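Local structure of metal-independent carbonic anhydrase (Nostoc sp. PCC 7120 = FACHB-418, 7C5W) at residues Y67-F71 with G72-F76; T89-A92 with G93-Y97. The protein catalyses the hydration of carbon dioxide to bicarbonate without a metal cofactor, and works as a homotetramer built as a dimer of dimers. All blocks are in the same frame, centred on the assembly; numbering follows the deposited sequence.

Contact 1: Y67-F71 with G72-F76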
loop_
_atom_site.group_PDB
_atom_site.type_symbol
_atom_site.label_atom_id
_atom_site.label_comp_id
_atom_site.label_asym_id
_atom_site.label_seq_id
_atom_site.Cartn_x
_atom_site.Cartn_y
_atom_site.Cartn_z
ATOM N N TYR A 67 -2.332 1.443 -19.996
ATOM C CA TYR A 67 -3.291 0.603 -19.232
ATOM C C TYR A 67 -2.556 -0.597 -18.628
ATOM O O TYR A 67 -1.354 -0.773 -18.895
ATOM C CB TYR A 67 -4.473 0.211 -20.114
ATOM C CG TYR A 67 -5.433 1.341 -20.393
ATOM C CD1 TYR A 67 -5.178 2.277 -21.383
ATOM C CD2 TYR A 67 -6.591 1.490 -19.650
ATOM C CE1 TYR A 67 -6.050 3.324 -21.629
ATOM C CE2 TYR A 67 -7.477 2.525 -19.891
ATOM C CZ TYR A 67 -7.208 3.446 -20.887
ATOM O OH TYR A 67 -8.088 4.463 -21.124
ATOM N N GLY A 68 -3.253 -1.384 -17.808
ATOM C CA GLY A 68 -2.646 -2.460 -16.998
ATOM C C GLY A 68 -3.330 -3.801 -17.187
ATOM O O GLY A 68 -3.379 -4.571 -16.209
ATOM N N TYR A 69 -3.781 -4.104 -18.410
ATOM C CA TYR A 69 -4.435 -5.388 -18.775
ATOM C C TYR A 69 -3.491 -6.562 -18.502
ATOM O O TYR A 69 -3.999 -7.680 -18.312
ATOM C CB TYR A 69 -4.928 -5.337 -20.220
ATOM C CG TYR A 69 -6.157 -4.473 -20.371
ATOM C CD1 TYR A 69 -7.382 -4.911 -19.895
ATOM C CD2 TYR A 69 -6.095 -3.212 -20.953
ATOM C CE1 TYR A 69 -8.518 -4.130 -20.014
ATOM C CE2 TYR A 69 -7.230 -2.425 -21.085
ATOM C CZ TYR A 69 -8.445 -2.883 -20.607
ATOM O OH TYR A 69 -9.582 -2.127 -20.687
ATOM N N GLN A 70 -2.182 -6.304 -18.436
ATOM C CA GLN A 70 -1.147 -7.321 -18.109
ATOM C C GLN A 70 -1.371 -7.890 -16.701
ATOM O O GLN A 70 -0.973 -9.035 -16.485
ATOM C CB GLN A 70 0.261 -6.731 -18.210
ATOM C CG GLN A 70 0.660 -6.347 -19.631
ATOM C CD GLN A 70 0.289 -4.924 -19.987
ATOM O OE1 GLN A 70 -0.525 -4.280 -19.319
ATOM N NE2 GLN A 70 0.890 -4.424 -21.056
ATOM N N PHE A 71 -1.973 -7.138 -15.775
ATOM C CA PHE A 71 -2.155 -7.565 -14.359
ATOM C C PHE A 71 -3.408 -8.427 -14.205
ATOM O O PHE A 71 -3.563 -9.047 -13.142
ATOM C CB PHE A 71 -2.280 -6.366 -13.420
ATOM C CG PHE A 71 -1.130 -5.398 -13.488
ATOM C CD1 PHE A 71 0.176 -5.838 -13.374
ATOM C CD2 PHE A 71 -1.355 -4.046 -13.644
ATOM C CE1 PHE A 71 1.231 -4.948 -13.441
ATOM C CE2 PHE A 71 -0.299 -3.159 -13.710
ATOM C CZ PHE A 71 0.992 -3.609 -13.610
ATOM N N GLY A 72 -4.272 -8.438 -15.219
ATOM C CA GLY A 72 -5.640 -8.991 -15.157
ATOM C C GLY A 72 -6.648 -7.953 -15.642
ATOM O O GLY A 72 -6.295 -7.016 -16.359
ATOM N N PRO A 73 -7.934 -8.060 -15.262
ATOM C CA PRO A 73 -8.940 -7.116 -15.740
ATOM C C PRO A 73 -8.592 -5.685 -15.323
ATOM O O PRO A 73 -8.069 -5.501 -14.228
ATOM C CB PRO A 73 -10.224 -7.580 -15.047
ATOM C CG PRO A 73 -9.712 -8.322 -13.822
ATOM C CD PRO A 73 -8.491 -9.058 -14.335
ATOM N N VAL A 74 -8.861 -4.734 -16.223
ATOM C CA VAL A 74 -8.875 -3.273 -15.938
ATOM C C VAL A 74 -10.328 -2.855 -15.706
ATOM O O VAL A 74 -11.212 -3.332 -16.450
ATOM C CB VAL A 74 -8.233 -2.475 -17.080
ATOM C CG1 VAL A 74 -8.392 -0.977 -16.860
ATOM C CG2 VAL A 74 -6.774 -2.859 -17.263
ATOM N N LEU A 75 -10.563 -2.015 -14.697
ATOM C CA LEU A 75 -11.914 -1.494 -14.374
ATOM C C LEU A 75 -12.181 -0.268 -15.259
ATOM O O LEU A 75 -12.022 0.887 -14.790
ATOM C CB LEU A 75 -11.985 -1.178 -12.881
ATOM C CG LEU A 75 -12.076 -2.384 -11.944
ATOM C CD1 LEU A 75 -10.924 -3.356 -12.157
ATOM C CD2 LEU A 75 -12.115 -1.915 -10.496
ATOM N N PHE A 76 -12.561 -0.530 -16.515
ATOM C CA PHE A 76 -12.758 0.485 -17.579
ATOM C C PHE A 76 -14.243 0.561 -17.947
ATOM O O PHE A 76 -14.777 -0.371 -18.602
ATOM C CB PHE A 76 -11.873 0.149 -18.780
ATOM C CG PHE A 76 -11.841 1.189 -19.867
ATOM C CD1 PHE A 76 -12.190 2.506 -19.606
ATOM C CD2 PHE A 76 -11.418 0.859 -21.148
ATOM C CE1 PHE A 76 -12.144 3.461 -20.611
ATOM C CE2 PHE A 76 -11.375 1.816 -22.148
ATOM C CZ PHE A 76 -11.732 3.115 -21.879
HETATM O O HOH W 1 -5.606 -4.496 -14.200
#
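Val74 lays its CG2 methyl over the centre of the Tyr69 ring, 3.4 Å from the centroid. This is a CH-pi contact, only 11° off the ring normal. CB of Val74 covers the outer part of the same face, 3.4 Å from Tyr69 CE1. The valine chi1 of 173° puts CG1 at the edge of the Tyr67 ring, near its plane. The two tyrosines thus present different aspects to one valine. The hydroxyl ends of both tyrosines pack against Phe76. Tyr67 OH lies over one face of the Phe76 ring, 4.0 Å from Phe76 CZ. Tyr69 OH comes to the ring's edge, 3.5 Å from Phe76 CD2. Both hydroxyls are hydrogen-bonded, Tyr67 OH to Trp36 NE1 and Tyr69 OH to Arg88 O. A leucine in place of Tyr69 would probably leave Val74 without its flat aromatic cover and Arg88 O without this hydroxyl partner. The turn itself is closed by Gly72 N, which donates to Tyr69 O at 3.2 Å. A water lies within hydrogen-bonding distance of both Gly68 O and Pro73 O. The segment leads from helix 52-66 into strand 75-77, outermost of the sheet within this chain, which pairs with strand 165-173. Phe76 stacks on His170 of that strand, and helix 91-99 meets Tyr67, Tyr69 and Phe76.

Contact 2: T89-A92 with G93-Y97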
loop_
_atom_site.group_PDB
_atom_site.type_symbol
_atom_site.label_atom_id
_atom_site.label_comp_id
_atom_site.label_asym_id
_atom_site.label_seq_id
_atom_site.Cartn_x
_atom_site.Cartn_y
_atom_site.Cartn_z
ATOM N N THR A 89 -13.119 -4.953 -19.607
ATOM C CA THR A 89 -12.156 -5.618 -18.686
ATOM C C THR A 89 -11.008 -6.295 -19.463
ATOM O O THR A 89 -10.003 -6.678 -18.824
ATOM C CB THR A 89 -12.928 -6.567 -17.765
ATOM O OG1 THR A 89 -13.707 -7.470 -18.553
ATOM C CG2 THR A 89 -13.866 -5.819 -16.850
ATOM N N THR A 90 -11.111 -6.397 -20.789
ATOM C CA THR A 90 -10.085 -7.022 -21.671
ATOM C C THR A 90 -9.481 -5.968 -22.604
ATOM O O THR A 90 -10.180 -4.993 -22.939
ATOM C CB THR A 90 -10.657 -8.182 -22.495
ATOM O OG1 THR A 90 -11.448 -7.623 -23.544
ATOM C CG2 THR A 90 -11.488 -9.152 -21.675
ATOM N N ARG A 91 -8.213 -6.169 -22.972
ATOM C CA ARG A 91 -7.458 -5.385 -23.978
ATOM C C ARG A 91 -8.326 -5.153 -25.225
ATOM O O ARG A 91 -8.413 -3.997 -25.691
ATOM C CB ARG A 91 -6.172 -6.149 -24.306
ATOM C CG ARG A 91 -5.210 -5.415 -25.225
ATOM C CD ARG A 91 -3.964 -6.246 -25.479
ATOM N NE ARG A 91 -3.041 -5.579 -26.388
ATOM C CZ ARG A 91 -3.207 -5.485 -27.706
ATOM N NH1 ARG A 91 -4.279 -6.002 -28.286
ATOM N NH2 ARG A 91 -2.299 -4.863 -28.441
ATOM N N ALA A 92 -8.937 -6.211 -25.760
ATOM C CA ALA A 92 -9.748 -6.156 -26.997
ATOM C C ALA A 92 -10.911 -5.185 -26.790
ATOM O O ALA A 92 -11.210 -4.403 -27.715
ATOM C CB ALA A 92 -10.240 -7.536 -27.357
ATOM N N GLY A 93 -11.554 -5.239 -25.621
ATOM C CA GLY A 93 -12.659 -4.325 -25.263
ATOM C C GLY A 93 -12.221 -2.870 -25.360
ATOM O O GLY A 93 -12.992 -2.044 -25.901
ATOM N N ALA A 94 -11.014 -2.563 -24.870
ATOM C CA ALA A 94 -10.462 -1.188 -24.788
ATOM C C ALA A 94 -10.128 -0.699 -26.201
ATOM O O ALA A 94 -10.569 0.402 -26.558
ATOM C CB ALA A 94 -9.255 -1.155 -23.875
ATOM N N LEU A 95 -9.374 -1.497 -26.960
ATOM C CA LEU A 95 -9.031 -1.223 -28.379
ATOM C C LEU A 95 -10.313 -0.933 -29.171
ATOM O O LEU A 95 -10.413 0.147 -29.809
ATOM C CB LEU A 95 -8.307 -2.445 -28.945
ATOM C CG LEU A 95 -7.722 -2.261 -30.341
ATOM C CD1 LEU A 95 -6.760 -1.081 -30.366
ATOM C CD2 LEU A 95 -7.033 -3.537 -30.804
ATOM N N ALA A 96 -11.263 -1.864 -29.118
ATOM C CA ALA A 96 -12.552 -1.781 -29.832
ATOM C C ALA A 96 -13.204 -0.430 -29.513
ATOM O O ALA A 96 -13.655 0.256 -30.442
ATOM C CB ALA A 96 -13.422 -2.941 -29.429
ATOM N N TYR A 97 -13.253 -0.039 -28.240
ATOM C CA TYR A 97 -13.933 1.214 -27.832
ATOM C C TYR A 97 -13.317 2.392 -28.592
ATOM O O TYR A 97 -14.067 3.275 -29.046
ATOM C CB TYR A 97 -13.854 1.454 -26.325
ATOM C CG TYR A 97 -14.361 2.817 -25.937
ATOM C CD1 TYR A 97 -15.717 3.093 -25.933
ATOM C CD2 TYR A 97 -13.488 3.854 -25.646
ATOM C CE1 TYR A 97 -16.196 4.354 -25.620
ATOM C CE2 TYR A 97 -13.950 5.119 -25.320
ATOM C CZ TYR A 97 -15.310 5.370 -25.304
ATOM O OH TYR A 97 -15.784 6.607 -24.978
#
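Thr90 caps the first turn of helix 91-99. Its OG1 accepts from Gly93 N at 3.2 Å, with an N-H...O angle of 159°. A chi1 of 75° sets OG1 between the backbone N and the carbonyl carbon, and from there it faces the amide of Gly93. The N-terminal turn of a helix has amides with no earlier carbonyl of the helix to bind. The threonine hydroxyl serves one of them.

The next amides use backbone oxygens. Ala94 N donates to Thr90 O at 3.2 Å. It also makes a weak second bond to Arg91 O. Arg91 O has a better donor in Leu95 N, at 3.0 Å and almost straight at 177°, so this oxygen takes two N-H groups of unequal strength. Ala92 O receives Ala96 N at 2.9 Å. Tyr97 N then binds Gly93 O at 3.1 Å, and Gly93 O also accepts from Arg88 NH1.

The Arg91 side chain is extended as far as its NE. Its charge is met on helix 52-66, where NE forms a salt bridge with Asp64 and NH2 one with Glu60. The two carboxylates probably balance the charge of the guanidinium. Leu95 packs on the same helix, against Ala59, Glu60 and Ile63. Its CD2 stays 4.5 Å from Arg91 NH1, a loose contact along the side of the helix. Ala94 adds a small methyl against Ile63.

The arrangement is a classic threonine N-cap opening an alpha-helix with i to i+4 bonds. The helix carries Tyr97, a residue of the hydrogencarbonate-binding site.

In the fold
Contact 1 and contact 2 lie in series along the chain, with centres about 10 Å apart, and Tyr69 joins them. Its ring reaches from the 67-71 turn to the start of helix 91-99, with Tyr69 CE1 3.2 Å from Thr89 O and Tyr69 OH 3.3 Å from Ala94 CB. Arg88, just before contact 2, is hydrogen-bonded to residues of both contacts. Contact 2 contains Tyr97 of the hydrogencarbonate-binding site. From contact 1, the side chain of Phe76 comes within about 4 Å of the Tyr97 side chain. The same phenylalanine is about 7 Å, side chain to side chain, from Thr79, the other residue of that site.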